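Local coordinates for protein putative HTH-type transcriptional regulator PH0061 (Pyrococcus horikoshii, PDB 2DBB) that probably binds specific DNA sequences through a helix-turn-helix domain, as a transcriptional regulator of the AsnC family, at residues Leu65-Ala70 and Arg110-Lys115; Leu73-Val78 and Arg104-Val109. All coordinates share one frame; numbering follows the deposited sequence.

Contact 1: residues Leu65-Ala70 and Arg110-Lys115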
ATOM      1  N   LEU B  65      -2.867  11.028  11.351  1.00 29.95           N
ATOM      2  CA  LEU B  65      -4.227  10.566  11.635  1.00 28.31           C
ATOM      3  C   LEU B  65      -4.285   9.890  12.993  1.00 27.93           C
ATOM      4  O   LEU B  65      -5.360   9.514  13.450  1.00 30.56           O
ATOM      5  CB  LEU B  65      -4.714   9.573  10.577  1.00 28.51           C
ATOM      6  CG  LEU B  65      -5.068  10.088   9.181  1.00 29.38           C
ATOM      7  CD1 LEU B  65      -5.522   8.914   8.314  1.00 29.06           C
ATOM      8  CD2 LEU B  65      -6.166  11.141   9.283  1.00 28.39           C
ATOM      9  N   GLY B  66      -3.126   9.714  13.625  1.00 27.28           N
ATOM     10  CA  GLY B  66      -3.089   9.082  14.929  1.00 25.94           C
ATOM     11  C   GLY B  66      -2.935   7.573  14.878  1.00 26.56           C
ATOM     12  O   GLY B  66      -3.317   6.875  15.818  1.00 25.38           O
ATOM     13  N   TYR B  67      -2.360   7.070  13.790  1.00 25.85           N
ATOM     14  CA  TYR B  67      -2.162   5.639  13.614  1.00 26.75           C
ATOM     15  C   TYR B  67      -0.689   5.306  13.401  1.00 27.50           C
ATOM     16  O   TYR B  67       0.144   6.193  13.227  1.00 27.14           O
ATOM     17  CB  TYR B  67      -2.937   5.136  12.387  1.00 28.84           C
ATOM     18  CG  TYR B  67      -4.439   5.284  12.452  1.00 31.05           C
ATOM     19  CD1 TYR B  67      -5.197   4.531  13.350  1.00 34.05           C
ATOM     20  CD2 TYR B  67      -5.106   6.157  11.593  1.00 33.94           C
ATOM     21  CE1 TYR B  67      -6.584   4.642  13.387  1.00 36.79           C
ATOM     22  CE2 TYR B  67      -6.490   6.278  11.621  1.00 36.06           C
ATOM     23  CZ  TYR B  67      -7.223   5.518  12.519  1.00 38.27           C
ATOM     24  OH  TYR B  67      -8.593   5.627  12.541  1.00 41.37           O
ATOM     25  N   MET B  68      -0.393   4.008  13.415  1.00 25.48           N
ATOM     26  CA  MET B  68       0.947   3.497  13.176  1.00 26.81           C
ATOM     27  C   MET B  68       0.772   2.148  12.484  1.00 26.42           C
ATOM     28  O   MET B  68      -0.233   1.464  12.691  1.00 26.20           O
ATOM     29  CB  MET B  68       1.723   3.317  14.492  1.00 28.60           C
ATOM     30  CG  MET B  68       1.249   2.166  15.384  1.00 33.38           C
ATOM     31  SD  MET B  68       2.357   1.821  16.813  1.00 36.76           S
ATOM     32  CE  MET B  68       3.628   0.934  16.029  1.00 33.51           C
ATOM     33  N   TYR B  69       1.729   1.780  11.642  1.00 24.49           N
ATOM     34  CA  TYR B  69       1.674   0.500  10.951  1.00 24.09           C
ATOM     35  C   TYR B  69       2.437  -0.562  11.719  1.00 24.13           C
ATOM     36  O   TYR B  69       3.327  -0.266  12.518  1.00 26.35           O
ATOM     37  CB  TYR B  69       2.311   0.582   9.559  1.00 22.08           C
ATOM     38  CG  TYR B  69       1.460   1.196   8.477  1.00 22.57           C
ATOM     39  CD1 TYR B  69       0.139   0.794   8.289  1.00 21.49           C
ATOM     40  CD2 TYR B  69       1.995   2.140   7.597  1.00 23.26           C
ATOM     41  CE1 TYR B  69      -0.631   1.312   7.250  1.00 20.84           C
ATOM     42  CE2 TYR B  69       1.234   2.666   6.557  1.00 23.33           C
ATOM     43  CZ  TYR B  69      -0.080   2.243   6.387  1.00 23.43           C
ATOM     44  OH  TYR B  69      -0.835   2.740   5.345  1.00 22.00           O
ATOM     45  N   ALA B  70       2.075  -1.807  11.453  1.00 25.25           N
ATOM     46  CA  ALA B  70       2.740  -2.958  12.032  1.00 24.73           C
ATOM     47  C   ALA B  70       2.738  -3.964  10.898  1.00 24.37           C
ATOM     48  O   ALA B  70       1.754  -4.078  10.165  1.00 24.57           O
ATOM     49  CB  ALA B  70       1.964  -3.502  13.224  1.00 24.98           C
ATOM     50  N   ARG B 110      -0.162  -6.502   6.813  1.00 19.18           N
ATOM     51  CA  ARG B 110       0.019  -5.138   7.281  1.00 21.52           C
ATOM     52  C   ARG B 110      -1.210  -4.783   8.105  1.00 21.53           C
ATOM     53  O   ARG B 110      -2.338  -5.013   7.670  1.00 22.47           O
ATOM     54  CB  ARG B 110       0.153  -4.140   6.125  1.00 19.48           C
ATOM     55  CG  ARG B 110       0.214  -2.689   6.616  1.00 21.73           C
ATOM     56  CD  ARG B 110       0.233  -1.681   5.466  1.00 24.70           C
ATOM     57  NE  ARG B 110       1.453  -1.758   4.668  1.00 24.77           N
ATOM     58  CZ  ARG B 110       2.640  -1.297   5.057  1.00 30.13           C
ATOM     59  NH1 ARG B 110       2.781  -0.714   6.243  1.00 31.35           N
ATOM     60  NH2 ARG B 110       3.695  -1.421   4.259  1.00 30.43           N
ATOM     61  N   LEU B 111      -0.977  -4.223   9.289  1.00 20.80           N
ATOM     62  CA  LEU B 111      -2.036  -3.802  10.193  1.00 20.82           C
ATOM     63  C   LEU B 111      -1.966  -2.294  10.424  1.00 22.85           C
ATOM     64  O   LEU B 111      -0.875  -1.715  10.480  1.00 21.64           O
ATOM     65  CB  LEU B 111      -1.877  -4.465  11.564  1.00 20.65           C
ATOM     66  CG  LEU B 111      -1.703  -5.974  11.696  1.00 21.94           C
ATOM     67  CD1 LEU B 111      -1.473  -6.314  13.167  1.00 20.49           C
ATOM     68  CD2 LEU B 111      -2.932  -6.690  11.147  1.00 21.30           C
ATOM     69  N   LEU B 112      -3.132  -1.666  10.551  1.00 23.14           N
ATOM     70  CA  LEU B 112      -3.205  -0.243  10.866  1.00 23.88           C
ATOM     71  C   LEU B 112      -3.613  -0.260  12.333  1.00 25.45           C
ATOM     72  O   LEU B 112      -4.688  -0.757  12.669  1.00 26.40           O
ATOM     73  CB  LEU B 112      -4.284   0.472  10.045  1.00 23.75           C
ATOM     74  CG  LEU B 112      -4.400   1.978  10.342  1.00 23.92           C
ATOM     75  CD1 LEU B 112      -3.140   2.677   9.861  1.00 22.87           C
ATOM     76  CD2 LEU B 112      -5.627   2.569   9.652  1.00 24.07           C
ATOM     77  N   LEU B 113      -2.750   0.255  13.204  1.00 25.66           N
ATOM     78  CA  LEU B 113      -3.022   0.259  14.639  1.00 25.71           C
ATOM     79  C   LEU B 113      -3.083   1.663  15.215  1.00 27.69           C
ATOM     80  O   LEU B 113      -2.628   2.625  14.588  1.00 27.46           O
ATOM     81  CB  LEU B 113      -1.923  -0.508  15.387  1.00 25.29           C
ATOM     82  CG  LEU B 113      -1.523  -1.894  14.890  1.00 22.70           C
ATOM     83  CD1 LEU B 113      -0.249  -2.323  15.589  1.00 25.47           C
ATOM     84  CD2 LEU B 113      -2.643  -2.886  15.133  1.00 22.16           C
ATOM     85  N   PRO B 114      -3.650   1.800  16.424  1.00 29.23           N
ATOM     86  CA  PRO B 114      -3.746   3.106  17.074  1.00 31.40           C
ATOM     87  C   PRO B 114      -2.322   3.476  17.466  1.00 34.91           C
ATOM     88  O   PRO B 114      -1.539   2.602  17.842  1.00 36.01           O
ATOM     89  CB  PRO B 114      -4.614   2.825  18.298  1.00 33.51           C
ATOM     90  CG  PRO B 114      -5.420   1.632  17.887  1.00 31.26           C
ATOM     91  CD  PRO B 114      -4.416   0.788  17.172  1.00 30.47           C
ATOM     92  N   LYS B 115      -1.982   4.756  17.376  1.00 37.64           N
ATOM     93  CA  LYS B 115      -0.638   5.193  17.719  1.00 40.85           C
ATOM     94  C   LYS B 115      -0.316   4.948  19.197  1.00 42.61           C
ATOM     95  O   LYS B 115       0.851   4.817  19.570  1.00 42.44           O
ATOM     96  CB  LYS B 115      -0.466   6.673  17.373  1.00 41.70           C
ATOM     97  CG  LYS B 115       0.983   7.094  17.285  1.00 45.23           C
ATOM     98  CD  LYS B 115       1.140   8.521  16.794  1.00 46.44           C
ATOM     99  CE  LYS B 115       2.612   8.905  16.754  1.00 47.61           C
ATOM    100  NZ  LYS B 115       2.824  10.321  16.339  1.00 50.71           N
TER

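Contact 2: residues Leu73-Val78 and Arg104-Val109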
ATOM      1  N   LEU B  73       4.921 -10.903   9.995  1.00 19.05           N
ATOM      2  CA  LEU B  73       5.563 -11.888   9.140  1.00 19.94           C
ATOM      3  C   LEU B  73       5.208 -13.264   9.694  1.00 20.04           C
ATOM      4  O   LEU B  73       5.496 -13.575  10.851  1.00 19.70           O
ATOM      5  CB  LEU B  73       7.078 -11.668   9.172  1.00 20.19           C
ATOM      6  CG  LEU B  73       7.506 -10.214   8.914  1.00 18.26           C
ATOM      7  CD1 LEU B  73       8.973 -10.037   9.282  1.00 18.82           C
ATOM      8  CD2 LEU B  73       7.266  -9.858   7.457  1.00 20.17           C
ATOM      9  N   ILE B  74       4.582 -14.085   8.867  1.00 20.98           N
ATOM     10  CA  ILE B  74       4.161 -15.403   9.317  1.00 21.87           C
ATOM     11  C   ILE B  74       4.760 -16.558   8.538  1.00 22.09           C
ATOM     12  O   ILE B  74       4.819 -16.530   7.312  1.00 22.12           O
ATOM     13  CB  ILE B  74       2.621 -15.542   9.233  1.00 21.76           C
ATOM     14  CG1 ILE B  74       1.944 -14.433  10.038  1.00 19.72           C
ATOM     15  CG2 ILE B  74       2.196 -16.916   9.735  1.00 22.49           C
ATOM     16  CD1 ILE B  74       0.445 -14.248   9.718  1.00 17.22           C
ATOM     17  N   LYS B  75       5.205 -17.577   9.266  1.00 24.97           N
ATOM     18  CA  LYS B  75       5.731 -18.788   8.654  1.00 27.95           C
ATOM     19  C   LYS B  75       4.780 -19.910   9.079  1.00 29.93           C
ATOM     20  O   LYS B  75       4.668 -20.213  10.261  1.00 27.19           O
ATOM     21  CB  LYS B  75       7.145 -19.099   9.146  1.00 30.31           C
ATOM     22  CG  LYS B  75       7.789 -20.263   8.398  1.00 35.08           C
ATOM     23  CD  LYS B  75       7.828 -19.964   6.903  1.00 41.76           C
ATOM     24  CE  LYS B  75       8.358 -21.130   6.077  1.00 45.58           C
ATOM     25  NZ  LYS B  75       8.355 -20.786   4.614  1.00 45.96           N
ATOM     26  N   SER B  76       4.090 -20.509   8.112  1.00 32.65           N
ATOM     27  CA  SER B  76       3.141 -21.586   8.381  1.00 38.07           C
ATOM     28  C   SER B  76       3.759 -22.980   8.458  1.00 42.01           C
ATOM     29  O   SER B  76       4.838 -23.239   7.920  1.00 41.30           O
ATOM     30  CB  SER B  76       2.048 -21.599   7.312  1.00 39.71           C
ATOM     31  OG  SER B  76       1.298 -20.399   7.336  1.00 40.29           O
ATOM     32  N   LYS B  77       3.056 -23.880   9.135  1.00 46.47           N
ATOM     33  CA  LYS B  77       3.507 -25.254   9.270  1.00 49.90           C
ATOM     34  C   LYS B  77       3.045 -26.053   8.051  1.00 51.15           C
ATOM     35  O   LYS B  77       3.726 -26.988   7.632  1.00 53.83           O
ATOM     36  CB  LYS B  77       2.933 -25.879  10.544  1.00 51.87           C
ATOM     37  CG  LYS B  77       3.307 -25.160  11.829  1.00 53.15           C
ATOM     38  CD  LYS B  77       2.622 -25.816  13.025  1.00 55.50           C
ATOM     39  CE  LYS B  77       2.883 -25.056  14.317  1.00 56.52           C
ATOM     40  NZ  LYS B  77       4.340 -24.982  14.635  1.00 58.96           N
ATOM     41  N   VAL B  78       1.892 -25.683   7.492  1.00 50.94           N
ATOM     42  CA  VAL B  78       1.338 -26.366   6.320  1.00 51.40           C
ATOM     43  C   VAL B  78       0.475 -25.416   5.479  1.00 51.38           C
ATOM     44  O   VAL B  78      -0.084 -24.455   6.002  1.00 50.78           O
ATOM     45  CB  VAL B  78       0.459 -27.580   6.730  1.00 52.19           C
ATOM     46  CG1 VAL B  78       1.181 -28.439   7.752  1.00 52.27           C
ATOM     47  CG2 VAL B  78      -0.865 -27.106   7.285  1.00 52.60           C
ATOM     48  N   ARG B 104      11.497 -16.758   3.575  1.00 25.75           N
ATOM     49  CA  ARG B 104      11.486 -17.069   5.000  1.00 28.38           C
ATOM     50  C   ARG B 104      10.099 -17.027   5.642  1.00 27.64           C
ATOM     51  O   ARG B 104       9.845 -17.731   6.617  1.00 27.64           O
ATOM     52  CB  ARG B 104      12.433 -16.150   5.775  1.00 30.98           C
ATOM     53  CG  ARG B 104      12.458 -16.483   7.266  1.00 39.27           C
ATOM     54  CD  ARG B 104      13.443 -15.659   8.085  1.00 43.50           C
ATOM     55  NE  ARG B 104      14.750 -16.301   8.181  1.00 50.49           N
ATOM     56  CZ  ARG B 104      15.635 -16.047   9.141  1.00 52.15           C
ATOM     57  NH1 ARG B 104      15.351 -15.162  10.090  1.00 55.12           N
ATOM     58  NH2 ARG B 104      16.803 -16.673   9.153  1.00 52.83           N
ATOM     59  N   TYR B 105       9.210 -16.196   5.108  1.00 26.23           N
ATOM     60  CA  TYR B 105       7.850 -16.087   5.629  1.00 25.83           C
ATOM     61  C   TYR B 105       6.890 -16.242   4.455  1.00 25.50           C
ATOM     62  O   TYR B 105       7.073 -15.606   3.412  1.00 26.79           O
ATOM     63  CB  TYR B 105       7.653 -14.726   6.297  1.00 24.39           C
ATOM     64  CG  TYR B 105       8.646 -14.463   7.401  1.00 24.65           C
ATOM     65  CD1 TYR B 105       8.478 -15.025   8.664  1.00 22.82           C
ATOM     66  CD2 TYR B 105       9.779 -13.677   7.174  1.00 24.16           C
ATOM     67  CE1 TYR B 105       9.410 -14.808   9.675  1.00 25.42           C
ATOM     68  CE2 TYR B 105      10.719 -13.459   8.177  1.00 23.35           C
ATOM     69  CZ  TYR B 105      10.527 -14.029   9.420  1.00 25.57           C
ATOM     70  OH  TYR B 105      11.450 -13.829  10.417  1.00 29.77           O
ATOM     71  N   ASN B 106       5.870 -17.083   4.610  1.00 23.07           N
ATOM     72  CA  ASN B 106       4.931 -17.288   3.515  1.00 19.75           C
ATOM     73  C   ASN B 106       3.701 -16.387   3.571  1.00 19.99           C
ATOM     74  O   ASN B 106       2.957 -16.289   2.600  1.00 20.56           O
ATOM     75  CB  ASN B 106       4.537 -18.769   3.422  1.00 24.70           C
ATOM     76  CG  ASN B 106       3.955 -19.311   4.712  1.00 25.50           C
ATOM     77  OD1 ASN B 106       4.609 -19.321   5.749  1.00 29.33           O
ATOM     78  ND2 ASN B 106       2.717 -19.774   4.647  1.00 29.36           N
ATOM     79  N   ILE B 107       3.491 -15.711   4.695  1.00 20.36           N
ATOM     80  CA  ILE B 107       2.360 -14.801   4.817  1.00 22.10           C
ATOM     81  C   ILE B 107       2.860 -13.473   5.379  1.00 22.05           C
ATOM     82  O   ILE B 107       3.552 -13.432   6.400  1.00 22.11           O
ATOM     83  CB  ILE B 107       1.251 -15.373   5.741  1.00 22.27           C
ATOM     84  CG1 ILE B 107       0.768 -16.720   5.196  1.00 23.88           C
ATOM     85  CG2 ILE B 107       0.064 -14.412   5.792  1.00 23.85           C
ATOM     86  CD1 ILE B 107      -0.170 -17.474   6.122  1.00 23.56           C
ATOM     87  N   ILE B 108       2.523 -12.396   4.681  1.00 21.49           N
ATOM     88  CA  ILE B 108       2.919 -11.048   5.068  1.00 21.28           C
ATOM     89  C   ILE B 108       1.655 -10.231   5.254  1.00 20.79           C
ATOM     90  O   ILE B 108       0.855 -10.111   4.330  1.00 20.16           O
ATOM     91  CB  ILE B 108       3.772 -10.365   3.975  1.00 22.48           C
ATOM     92  CG1 ILE B 108       4.986 -11.236   3.639  1.00 24.24           C
ATOM     93  CG2 ILE B 108       4.238  -8.988   4.468  1.00 22.39           C
ATOM     94  CD1 ILE B 108       5.872 -11.504   4.814  1.00 26.05           C
ATOM     95  N   VAL B 109       1.497  -9.656   6.443  1.00 20.65           N
ATOM     96  CA  VAL B 109       0.314  -8.879   6.771  1.00 20.79           C
ATOM     97  C   VAL B 109       0.623  -7.471   7.262  1.00 20.13           C
ATOM     98  O   VAL B 109       1.553  -7.263   8.026  1.00 22.10           O
ATOM     99  CB  VAL B 109      -0.501  -9.580   7.880  1.00 19.63           C
ATOM    100  CG1 VAL B 109      -1.774  -8.778   8.187  1.00 20.71           C
ATOM    101  CG2 VAL B 109      -0.838 -10.999   7.454  1.00 20.83           C
TER

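Contact 1: residues Leu65-Ala70 and Arg110-Lys115
Y67-A70 and L111-P114 run antiparallel and lie on the two inner strands of the four-stranded antiparallel sheet of the alpha/beta effector domain of the Lrp/AsnC family, M68 and A70 forming hydrogen-bonded pairs with L113 and L111. Bonds run both ways in each pair; that from L113 N to M68 O is 2.8 Å long and lies nearly along the C=O axis. Just beyond the strand, K115 N donates to G66 O, and the positive phi of G66 suits a residue without a side chain. M68, A70, L111 and L113 share one face of the sheet. The methyl of A70 takes little room there, yet its CB lies a tight 3.4 Å from L113 CD1, while L113 and L111 reach on to helix 117-129. The other face carries Y67, Y69, R110 and L112, the last three of which meet the second subunit. R110 starts extended, CG anti to the backbone N (chi1 175°), then bends at chi3, which brings its guanidinium over one face of the Y69 ring in a cation-pi contact, CZ 4.3 Å from the ring centroid. The two planes are steeply inclined, so NH1 dips toward the ring instead of stacking flat. NH1 also makes a salt bridge to E99 of the second subunit. A leucine in place of Y69 would probably leave the guanidinium without its aromatic floor and freer to swing away from that glutamate. L112 CD1 touches Y67 CB at 3.5 Å, and CD2 sits over the centre of the Y67 ring, 4.0 Å from its centroid.

Contact 2: residues Leu73-Val78 and Arg104-Val109
This contact is an antiparallel strand pairing interrupted by a beta bulge, at the end of the inner strand pair where strand 67-76 leads toward helix 79-89 and strand 107-114 begins. I74 and I107 form a hydrogen-bonded pair, I74 N donating to I107 O at 2.8 Å. I74 O receives I107 N and, more weakly, N106 N, so two consecutive residues face one. N106 then carries the pairing onward with its side chain. CG lies between the backbone N and carbonyl carbon (chi1 56°), turning the amide toward S76: OD1 accepts S76 N at 2.7 Å on an in-plane lone pair, and ND2 donates to S76 OG at 3.1 Å, with the hydroxyl close to the amide plane. An asparagine suits this place because one flat group offers both an acceptor and a donor, and the two bonds fix which way round it sits. On the helix-facing side, the branched chains of I74 and I107 meet CB to CB at 3.8 Å, and I74 CD1 extends to V109 CG2. Toward the second subunit, L73 CB lies over the centre of the Y105 ring, 3.7 Å from its centroid, in a CH-pi contact; R104 CG covers the opposite face near the rim. L73 CD2 also presses on I108 CD1 at 3.4 Å, the two chains side by side. L73 and Y105 each pack against the other's counterpart in the second subunit. A central strand pair with helices behind it and a partner subunit in front is typical of the Lrp/AsnC effector-domain dimer; its irregular end here is a classic beta bulge.

Contacts 1 and 2 lie on the same two strands, 67-76 and 107-114, with centres about 21 Å apart. Contact 2 joins them near the start of the second strand and contact 1 near its finish. Contact 2 is the more buried and contact 1 only partly so, with K115 and R104 as their exposed residues. Their pairing differs, regular through 68-70 and 111-113 but bulged at N106, where a side-chain amide takes over from the backbone. Behind the sheet, contact 1 packs on helix 117-129 and contact 2 on helix 79-89. Contact 1 adds R110's salt bridge to its packing on the second subunit, whereas L73, Y105 and I108 of contact 2 mostly pack there, with weak polar contacts from R104 and Y105.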